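Long-range contact in D-threo-3-hydroxyaspartate dehydratase (Delftia, PDB 3WQC), which catalyses the pyridoxal 5'-phosphate-dependent deamination of D-threo-3-hydroxyaspartate to oxaloacetate and ammonia, and also dehydrates its L-threo and L-erythro isomers and D-serine: residues Y248-D252 against D265-S269. Numbering follows the deposited sequence.
Sequences YVFFD and DVALS
Ala267 N donates a short, nearly straight hydrogen bond to Phe250 O (2.7 Å, 170° at the hydrogen). The same oxygen receives a CA-H...O contact from Val266 CA at 3.3 Å, so two neighbouring residues grip one carbonyl. Alanine suits the close approach of the chains: its small methyl CB fits 3.8 Å from Phe250 O and 4.3 Å from Phe250 CD1.

The apolar contacts flank this bond. Leu268 brings an apolar chain to Phe250, CB to CB at 4.0 Å, the two side chains crossing obliquely. With CG anti to its carbonyl carbon (chi1 -56°), the Phe250 ring is carried clear of the bonded carbonyl; it has Val249 CG1 over one face and pairs edge-to-face with Tyr372. The contact joins the two parts of a fold shared with alanine racemase: residues 248-252 lie in the loop after strand 242-243, the last of the TIM-barrel-like domain, and 265-269 run into and begin strand 268-278 of the beta domain. Val266, branched at CB, covers two buried polar atoms that lack partners, CG1 3.8 Å from Phe251 O and CG2 3.8 Å from Asp252 N. Cut back to alanine, it would lose both methyls, which would probably open a gap beside the Phe251-Asp252 peptide. Phe251's broad ring spans from Asp265, CD2 to CB at 4.1 Å, to Asn33 and Arg36 of helix 27-44; Asp265 O sits at its weakly positive C-H edge.

The carboxylates bond elsewhere: Asp265 OD2 to Ala262 N, and Asp252, short enough to N-cap helix 253-258, through OD1 to Met255 N. Asp252 OD2 takes Ala362 N, between the magnesium ligands His361 and Cys363.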
loop_
_atom_site.group_PDB
_atom_site.type_symbol
_atom_site.label_atom_id
_atom_site.label_comp_id
_atom_site.label_asym_id
_atom_site.label_seq_id
_atom_site.Cartn_x
_atom_site.Cartn_y
_atom_site.Cartn_z
ATOM N N TYR B 248 18.551 -1.702 0.038
ATOM C CA TYR B 248 19.721 -0.853 0.361
ATOM C C TYR B 248 19.745 0.451 -0.434
ATOM O O TYR B 248 20.419 1.403 -0.002
ATOM C CB TYR B 248 21.037 -1.655 0.097
ATOM C CG TYR B 248 21.373 -1.625 -1.382
ATOM C CD1 TYR B 248 20.800 -2.521 -2.308
ATOM C CD2 TYR B 248 22.288 -0.660 -1.908
ATOM C CE1 TYR B 248 21.057 -2.446 -3.666
ATOM C CE2 TYR B 248 22.509 -0.563 -3.254
ATOM C CZ TYR B 248 21.976 -1.469 -4.138
ATOM O OH TYR B 248 22.238 -1.400 -5.483
ATOM N N VAL B 249 19.182 0.510 -1.624
ATOM C CA VAL B 249 19.284 1.689 -2.441
ATOM C C VAL B 249 18.761 2.902 -1.663
ATOM O O VAL B 249 19.353 4.041 -1.783
ATOM C CB VAL B 249 18.623 1.491 -3.853
ATOM C CG1 VAL B 249 17.074 1.363 -3.785
ATOM C CG2 VAL B 249 18.996 2.627 -4.831
ATOM N N PHE B 250 17.690 2.673 -0.881
ATOM C CA PHE B 250 17.164 3.739 -0.014
ATOM C C PHE B 250 17.387 3.542 1.456
ATOM O O PHE B 250 17.435 4.534 2.230
ATOM C CB PHE B 250 15.621 3.927 -0.242
ATOM C CG PHE B 250 15.262 4.213 -1.696
ATOM C CD1 PHE B 250 16.078 5.046 -2.544
ATOM C CD2 PHE B 250 14.058 3.715 -2.202
ATOM C CE1 PHE B 250 15.687 5.333 -3.878
ATOM C CE2 PHE B 250 13.664 4.033 -3.514
ATOM C CZ PHE B 250 14.478 4.802 -4.354
ATOM N N PHE B 251 17.419 2.287 1.930
ATOM C CA PHE B 251 17.291 1.941 3.319
ATOM C C PHE B 251 15.959 2.420 3.930
ATOM O O PHE B 251 15.140 3.030 3.208
ATOM C CB PHE B 251 18.526 2.385 4.207
ATOM C CG PHE B 251 19.782 1.612 3.882
ATOM C CD1 PHE B 251 19.818 0.222 4.129
ATOM C CD2 PHE B 251 20.920 2.262 3.399
ATOM C CE1 PHE B 251 21.020 -0.503 3.950
ATOM C CE2 PHE B 251 22.120 1.528 3.181
ATOM C CZ PHE B 251 22.145 0.159 3.479
ATOM N N ASP B 252 15.750 2.095 5.197
ATOM C CA ASP B 252 14.523 2.388 5.907
ATOM C C ASP B 252 14.708 2.104 7.358
ATOM O O ASP B 252 15.853 1.750 7.789
ATOM C CB ASP B 252 13.311 1.660 5.266
ATOM C CG ASP B 252 13.461 0.130 5.300
ATOM O OD1 ASP B 252 14.148 -0.355 6.248
ATOM O OD2 ASP B 252 12.918 -0.569 4.413
ATOM N N ASP B 265 21.233 7.373 6.889
ATOM C CA ASP B 265 21.443 6.774 5.550
ATOM C C ASP B 265 20.135 6.581 4.789
ATOM O O ASP B 265 20.229 6.212 3.587
ATOM C CB ASP B 265 22.159 5.385 5.670
ATOM C CG ASP B 265 23.441 5.481 6.492
ATOM O OD1 ASP B 265 24.129 6.533 6.390
ATOM O OD2 ASP B 265 23.775 4.590 7.313
ATOM N N VAL B 266 18.974 6.878 5.385
ATOM C CA VAL B 266 17.689 6.576 4.750
ATOM C C VAL B 266 17.431 7.671 3.723
ATOM O O VAL B 266 17.357 8.871 4.084
ATOM C CB VAL B 266 16.578 6.477 5.813
ATOM C CG1 VAL B 266 15.193 6.254 5.184
ATOM C CG2 VAL B 266 16.842 5.335 6.796
ATOM N N ALA B 267 17.391 7.272 2.449
ATOM C CA ALA B 267 17.303 8.204 1.320
ATOM C C ALA B 267 15.863 8.544 0.954
ATOM O O ALA B 267 15.649 9.435 0.173
ATOM C CB ALA B 267 18.152 7.678 0.138
ATOM N N LEU B 268 14.891 7.770 1.410
ATOM C CA LEU B 268 13.485 7.987 0.996
ATOM C C LEU B 268 12.744 8.555 2.229
ATOM O O LEU B 268 12.864 8.024 3.368
ATOM C CB LEU B 268 12.843 6.627 0.653
ATOM C CG LEU B 268 11.359 6.673 0.274
ATOM C CD1 LEU B 268 11.126 7.572 -0.963
ATOM C CD2 LEU B 268 10.830 5.228 0.104
ATOM N N SER B 269 12.013 9.654 2.020
ATOM C CA SER B 269 11.189 10.176 3.078
ATOM C C SER B 269 9.870 10.644 2.430
ATOM O O SER B 269 9.835 10.885 1.193
ATOM C CB SER B 269 11.851 11.381 3.857
ATOM O OG SER B 269 12.101 12.461 2.965
#